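Local atomic coordinates of aclacinomycin-N/aclacinomycin-A oxidase (Streptomyces galilaeus, PDB entry 2IPI), a protein that oxidises the terminal sugar of aclacinomycin N to give aclacinomycin A and then aclacinomycin Y, using bicovalently bound FAD and molecular oxygen. Residues 163-175 with 396-408. Sequence-based numbering, arbitrary orientation.
Sequences YGPLSRRDGVVAD and LYSYGGKVNSVPE. With FAD (flavin-adenine dinucleotide), chain F.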
loop_
_atom_site.group_PDB
_atom_site.type_symbol
_atom_site.label_atom_id
_atom_site.label_comp_id
_atom_site.label_asym_id
_atom_site.label_seq_id
_atom_site.Cartn_x
_atom_site.Cartn_y
_atom_site.Cartn_z
ATOM N N TYR A 163 -0.448 -2.986 -3.630
ATOM C CA TYR A 163 -1.344 -3.545 -4.621
ATOM C C TYR A 163 -1.900 -2.395 -5.452
ATOM O O TYR A 163 -1.821 -1.228 -5.070
ATOM C CB TYR A 163 -2.476 -4.311 -3.923
ATOM C CG TYR A 163 -3.640 -3.421 -3.545
ATOM C CD1 TYR A 163 -4.804 -3.430 -4.308
ATOM C CD2 TYR A 163 -3.593 -2.571 -2.449
ATOM C CE1 TYR A 163 -5.872 -2.619 -3.975
ATOM C CE2 TYR A 163 -4.656 -1.754 -2.109
ATOM C CZ TYR A 163 -5.797 -1.789 -2.881
ATOM O OH TYR A 163 -6.866 -0.992 -2.557
ATOM N N GLY A 164 -2.507 -2.725 -6.586
ATOM C CA GLY A 164 -3.105 -1.664 -7.394
ATOM C C GLY A 164 -4.203 -2.185 -8.289
ATOM O O GLY A 164 -4.780 -3.224 -7.974
ATOM N N PRO A 165 -4.468 -1.444 -9.352
ATOM C CA PRO A 165 -5.556 -1.735 -10.291
ATOM C C PRO A 165 -5.433 -3.060 -11.025
ATOM O O PRO A 165 -6.414 -3.677 -11.465
ATOM C CB PRO A 165 -5.428 -0.573 -11.291
ATOM C CG PRO A 165 -4.784 0.524 -10.503
ATOM C CD PRO A 165 -3.725 -0.213 -9.710
ATOM N N LEU A 166 -4.206 -3.569 -11.184
ATOM C CA LEU A 166 -4.074 -4.861 -11.867
ATOM C C LEU A 166 -3.951 -6.014 -10.895
ATOM O O LEU A 166 -3.726 -7.153 -11.315
ATOM C CB LEU A 166 -2.892 -4.835 -12.851
ATOM C CG LEU A 166 -2.973 -3.825 -13.991
ATOM C CD1 LEU A 166 -1.710 -3.800 -14.843
ATOM C CD2 LEU A 166 -4.171 -4.077 -14.892
ATOM N N SER A 167 -4.112 -5.797 -9.577
ATOM C CA SER A 167 -3.930 -6.970 -8.700
ATOM C C SER A 167 -4.947 -8.079 -8.976
ATOM O O SER A 167 -4.593 -9.258 -9.042
ATOM C CB SER A 167 -4.004 -6.578 -7.226
ATOM O OG SER A 167 -3.046 -5.564 -6.955
ATOM N N ARG A 168 -6.205 -7.690 -9.141
ATOM C CA ARG A 168 -7.273 -8.611 -9.473
ATOM C C ARG A 168 -6.892 -9.601 -10.578
ATOM O O ARG A 168 -7.257 -10.765 -10.466
ATOM C CB ARG A 168 -8.535 -7.851 -9.935
ATOM C CG ARG A 168 -9.445 -7.504 -8.763
ATOM C CD ARG A 168 -10.898 -7.815 -9.076
ATOM N NE ARG A 168 -11.615 -6.713 -9.674
ATOM C CZ ARG A 168 -12.816 -6.774 -10.236
ATOM N NH1 ARG A 168 -13.515 -7.907 -10.315
ATOM N NH2 ARG A 168 -13.332 -5.655 -10.739
ATOM N N ARG A 169 -6.162 -9.090 -11.556
ATOM C CA ARG A 169 -5.726 -9.718 -12.803
ATOM C C ARG A 169 -4.432 -10.535 -12.621
ATOM O O ARG A 169 -4.346 -11.667 -13.114
ATOM C CB ARG A 169 -5.550 -8.719 -13.952
ATOM C CG ARG A 169 -4.235 -7.990 -14.146
ATOM C CD ARG A 169 -4.055 -7.316 -15.489
ATOM N NE ARG A 169 -3.610 -8.205 -16.543
ATOM C CZ ARG A 169 -2.551 -8.047 -17.344
ATOM N NH1 ARG A 169 -1.773 -6.996 -17.234
ATOM N NH2 ARG A 169 -2.284 -8.966 -18.269
ATOM N N ASP A 170 -3.446 -9.975 -11.950
ATOM C CA ASP A 170 -2.127 -10.581 -11.824
ATOM C C ASP A 170 -1.669 -10.795 -10.386
ATOM O O ASP A 170 -0.598 -11.408 -10.233
ATOM C CB ASP A 170 -1.070 -9.704 -12.485
ATOM C CG ASP A 170 -1.270 -9.414 -13.956
ATOM O OD1 ASP A 170 -1.824 -10.251 -14.683
ATOM O OD2 ASP A 170 -0.846 -8.316 -14.374
ATOM N N GLY A 171 -2.372 -10.332 -9.378
ATOM C CA GLY A 171 -2.087 -10.490 -7.967
ATOM C C GLY A 171 -1.283 -9.381 -7.343
ATOM O O GLY A 171 -1.173 -8.264 -7.852
ATOM N N VAL A 172 -0.677 -9.631 -6.166
ATOM C CA VAL A 172 0.091 -8.589 -5.475
ATOM C C VAL A 172 1.363 -8.307 -6.255
ATOM O O VAL A 172 1.686 -9.079 -7.160
ATOM C CB VAL A 172 0.312 -9.048 -4.018
ATOM C CG1 VAL A 172 1.705 -8.831 -3.463
ATOM C CG2 VAL A 172 -0.738 -8.337 -3.161
ATOM N N VAL A 173 2.054 -7.212 -5.958
ATOM C CA VAL A 173 3.310 -6.950 -6.679
ATOM C C VAL A 173 4.334 -7.997 -6.266
ATOM O O VAL A 173 5.125 -8.486 -7.063
ATOM C CB VAL A 173 3.782 -5.517 -6.420
ATOM C CG1 VAL A 173 4.238 -5.370 -4.973
ATOM C CG2 VAL A 173 4.882 -5.103 -7.381
ATOM N N ALA A 174 4.301 -8.369 -4.984
ATOM C CA ALA A 174 5.229 -9.308 -4.386
ATOM C C ALA A 174 5.020 -10.743 -4.869
ATOM O O ALA A 174 5.824 -11.635 -4.551
ATOM C CB ALA A 174 5.127 -9.225 -2.876
ATOM N N ASP A 175 3.957 -10.946 -5.633
ATOM C CA ASP A 175 3.720 -12.161 -6.381
ATOM C C ASP A 175 4.577 -12.278 -7.635
ATOM O O ASP A 175 4.408 -13.229 -8.411
ATOM C CB ASP A 175 2.220 -12.243 -6.761
ATOM C CG ASP A 175 1.437 -12.696 -5.533
ATOM O OD1 ASP A 175 2.108 -13.345 -4.700
ATOM O OD2 ASP A 175 0.224 -12.430 -5.393
ATOM N N LEU A 396 -13.731 2.164 -0.745
ATOM C CA LEU A 396 -13.865 0.726 -0.881
ATOM C C LEU A 396 -13.212 0.306 -2.200
ATOM O O LEU A 396 -13.564 0.865 -3.239
ATOM C CB LEU A 396 -15.315 0.244 -0.848
ATOM C CG LEU A 396 -16.224 0.898 0.193
ATOM C CD1 LEU A 396 -17.690 0.573 -0.100
ATOM C CD2 LEU A 396 -15.838 0.439 1.588
ATOM N N TYR A 397 -12.285 -0.643 -2.129
ATOM C CA TYR A 397 -11.579 -1.154 -3.296
ATOM C C TYR A 397 -12.019 -2.555 -3.690
ATOM O O TYR A 397 -12.047 -3.464 -2.860
ATOM C CB TYR A 397 -10.054 -1.178 -3.047
ATOM C CG TYR A 397 -9.547 0.192 -2.685
ATOM C CD1 TYR A 397 -9.709 0.713 -1.393
ATOM C CD2 TYR A 397 -8.918 0.972 -3.635
ATOM C CE1 TYR A 397 -9.242 1.976 -1.079
ATOM C CE2 TYR A 397 -8.450 2.235 -3.325
ATOM C CZ TYR A 397 -8.616 2.735 -2.048
ATOM O OH TYR A 397 -8.138 3.993 -1.754
ATOM N N SER A 398 -12.355 -2.717 -4.966
ATOM C CA SER A 398 -12.536 -4.070 -5.482
ATOM C C SER A 398 -11.187 -4.784 -5.285
ATOM O O SER A 398 -10.151 -4.133 -5.488
ATOM C CB SER A 398 -12.998 -4.084 -6.929
ATOM O OG SER A 398 -12.027 -3.523 -7.799
ATOM N N TYR A 399 -11.215 -6.033 -4.874
ATOM C CA TYR A 399 -10.010 -6.782 -4.504
ATOM C C TYR A 399 -10.201 -8.262 -4.796
ATOM O O TYR A 399 -11.116 -8.683 -5.512
ATOM C CB TYR A 399 -9.669 -6.587 -3.028
ATOM C CG TYR A 399 -8.213 -6.753 -2.653
ATOM C CD1 TYR A 399 -7.852 -7.652 -1.652
ATOM C CD2 TYR A 399 -7.186 -6.039 -3.257
ATOM C CE1 TYR A 399 -6.530 -7.841 -1.270
ATOM C CE2 TYR A 399 -5.862 -6.212 -2.883
ATOM C CZ TYR A 399 -5.538 -7.112 -1.890
ATOM O OH TYR A 399 -4.219 -7.281 -1.524
ATOM N N GLY A 400 -9.311 -9.093 -4.234
ATOM C CA GLY A 400 -9.457 -10.528 -4.478
ATOM C C GLY A 400 -8.820 -10.898 -5.804
ATOM O O GLY A 400 -7.691 -10.476 -6.079
ATOM N N GLY A 401 -9.522 -11.663 -6.639
ATOM C CA GLY A 401 -8.933 -11.975 -7.944
ATOM C C GLY A 401 -7.840 -13.027 -7.820
ATOM O O GLY A 401 -7.894 -14.000 -7.062
ATOM N N LYS A 402 -6.795 -12.821 -8.614
ATOM C CA LYS A 402 -5.610 -13.653 -8.601
ATOM C C LYS A 402 -4.901 -13.604 -7.247
ATOM O O LYS A 402 -4.196 -14.564 -6.930
ATOM C CB LYS A 402 -4.688 -13.219 -9.742
ATOM C CG LYS A 402 -3.422 -14.037 -9.930
ATOM C CD LYS A 402 -3.604 -15.148 -10.940
ATOM C CE LYS A 402 -3.643 -14.555 -12.362
ATOM N NZ LYS A 402 -4.061 -15.631 -13.320
ATOM N N VAL A 403 -5.008 -12.538 -6.468
ATOM C CA VAL A 403 -4.327 -12.541 -5.165
ATOM C C VAL A 403 -4.764 -13.728 -4.321
ATOM O O VAL A 403 -4.014 -14.233 -3.490
ATOM C CB VAL A 403 -4.580 -11.250 -4.368
ATOM C CG1 VAL A 403 -6.027 -11.136 -3.933
ATOM C CG2 VAL A 403 -3.668 -11.198 -3.150
ATOM N N ASN A 404 -6.015 -14.161 -4.522
ATOM C CA ASN A 404 -6.590 -15.190 -3.672
ATOM C C ASN A 404 -6.240 -16.601 -4.122
ATOM O O ASN A 404 -6.840 -17.565 -3.656
ATOM C CB ASN A 404 -8.129 -15.037 -3.636
ATOM C CG ASN A 404 -8.550 -13.856 -2.791
ATOM O OD1 ASN A 404 -7.738 -13.048 -2.343
ATOM N ND2 ASN A 404 -9.860 -13.739 -2.550
ATOM N N SER A 405 -5.277 -16.690 -5.020
ATOM C CA SER A 405 -4.884 -17.931 -5.672
ATOM C C SER A 405 -3.618 -18.470 -5.002
ATOM O O SER A 405 -3.316 -19.655 -5.110
ATOM C CB SER A 405 -4.639 -17.759 -7.167
ATOM O OG SER A 405 -5.575 -16.918 -7.831
ATOM N N VAL A 406 -2.885 -17.609 -4.316
ATOM C CA VAL A 406 -1.704 -17.976 -3.549
ATOM C C VAL A 406 -2.044 -18.450 -2.144
ATOM O O VAL A 406 -2.813 -17.777 -1.448
ATOM C CB VAL A 406 -0.797 -16.731 -3.413
ATOM C CG1 VAL A 406 0.450 -17.044 -2.607
ATOM C CG2 VAL A 406 -0.447 -16.175 -4.787
ATOM N N PRO A 407 -1.508 -19.551 -1.655
ATOM C CA PRO A 407 -1.706 -19.948 -0.249
ATOM C C PRO A 407 -1.237 -18.874 0.730
ATOM O O PRO A 407 -0.173 -18.266 0.587
ATOM C CB PRO A 407 -0.846 -21.208 -0.115
ATOM C CG PRO A 407 -0.819 -21.754 -1.508
ATOM C CD PRO A 407 -0.667 -20.530 -2.381
ATOM N N GLU A 408 -2.061 -18.627 1.748
ATOM C CA GLU A 408 -1.858 -17.628 2.790
ATOM C C GLU A 408 -0.443 -17.652 3.347
ATOM O O GLU A 408 0.194 -16.664 3.701
ATOM C CB GLU A 408 -2.866 -17.880 3.916
ATOM C CG GLU A 408 -2.629 -17.159 5.221
ATOM C CD GLU A 408 -3.894 -16.564 5.820
ATOM O OE1 GLU A 408 -4.921 -16.473 5.114
ATOM O OE2 GLU A 408 -3.855 -16.183 7.012
HETATM P PA FAD F . 8.742 5.728 2.881
HETATM O O1A FAD F . 8.277 6.598 3.890
HETATM O O2A FAD F . 10.058 6.133 2.390
HETATM O O5B FAD F . 8.779 4.240 3.388
HETATM C C5B FAD F . 7.723 3.649 4.032
HETATM C C4B FAD F . 8.217 2.522 4.935
HETATM O O4B FAD F . 9.140 1.741 4.228
HETATM C C3B FAD F . 9.011 3.071 6.134
HETATM O O3B FAD F . 8.954 2.196 7.201
HETATM C C2B FAD F . 10.438 3.106 5.615
HETATM O O2B FAD F . 11.437 3.085 6.599
HETATM C C1B FAD F . 10.420 1.873 4.738
HETATM N N9A FAD F . 11.470 1.866 3.701
HETATM C C8A FAD F . 11.716 2.823 2.797
HETATM N N7A FAD F . 12.722 2.466 2.011
HETATM C C5A FAD F . 13.144 1.275 2.435
HETATM C C6A FAD F . 14.151 0.422 2.001
HETATM N N6A FAD F . 14.820 0.745 0.961
HETATM N N1A FAD F . 14.336 -0.736 2.613
HETATM C C2A FAD F . 13.545 -1.061 3.609
HETATM N N3A FAD F . 12.568 -0.284 4.039
HETATM C C4A FAD F . 12.371 0.872 3.483
HETATM N N1 FAD F . -0.240 1.392 -1.259
HETATM C C2 FAD F . -0.790 0.358 -1.978
HETATM O O2 FAD F . -0.643 -0.755 -1.711
HETATM N N3 FAD F . -1.550 0.672 -3.072
HETATM C C4 FAD F . -1.770 1.980 -3.467
HETATM O O4 FAD F . -2.365 2.191 -4.485
HETATM C C4X FAD F . -1.190 3.020 -2.736
HETATM N N5 FAD F . -1.394 4.329 -3.061
HETATM C C5X FAD F . -0.776 5.336 -2.393
HETATM C C6 FAD F . -0.927 6.662 -2.804
HETATM C C7 FAD F . -0.343 7.662 -2.084
HETATM C C7M FAD F . -0.452 9.042 -2.645
HETATM C C8 FAD F . 0.487 7.372 -0.996
HETATM C C8M FAD F . 1.366 8.458 -0.419
HETATM C C9 FAD F . 0.626 6.051 -0.635
HETATM C C9A FAD F . -0.010 5.020 -1.280
HETATM N N10 FAD F . 0.135 3.706 -0.876
HETATM C C10 FAD F . -0.413 2.707 -1.625
HETATM C "C1'" FAD F . 0.433 3.358 0.546
HETATM C "C2'" FAD F . 1.915 3.223 0.904
HETATM O "O2'" FAD F . 2.502 4.239 1.648
HETATM C "C3'" FAD F . 2.812 2.917 -0.272
HETATM O "O3'" FAD F . 2.400 1.776 -0.958
HETATM C "C4'" FAD F . 4.246 2.907 0.340
HETATM O "O4'" FAD F . 4.312 2.667 1.687
HETATM C "C5'" FAD F . 5.156 4.093 0.126
HETATM O "O5'" FAD F . 6.451 3.788 0.525
HETATM P P FAD F . 7.503 4.934 0.391
HETATM O O1P FAD F . 8.760 4.421 -0.018
HETATM O O2P FAD F . 6.980 5.890 -0.485
HETATM O O3P FAD F . 7.596 5.679 1.784
HETATM O O HOH W 1 -6.138 -13.317 -14.106
#
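Three tyrosines, Y163, Y397 and Y399, meet where the FAD-binding domain of this PCMH-type flavoenzyme packs on the end of strand 391-398, in the seven-stranded antiparallel sheet, and on the loop that follows. Y399 turns an edge into the face of Y163 in a T-shaped stack, ring centres 4.9 Å apart and planes at 85°. With CG opposite the backbone N (chi1 -154°), the Y399 side chain starts away from 163-175, yet its ring edge brings CE2 to 3.3 Å from Y163 CD1. The hydroxyl of Y163 lies over one face of Y397, a catalytic proton acceptor; Y163 OH is 2.9 Å from Y397 CG, and this buried oxygen has no polar partner in the model. Y163 and Y397 also touch the bound anthracycline ligand. Two backbone hydrogen bonds tie Y163 to the flavin: its N donates to FAD O2 (2.9 Å), and FAD N3 donates to its O (2.8 Å). Glycine suits position 401 twice over: phi is positive, and a CB would run into R168 O. V172 CG2 meets V403 CG2, while the flexible alkyl chain of K402 lies along the end of helix 167-170, CG by D170 C and CE by R169 O. There K402 N donates to R168 O at 2.8 Å and 168°.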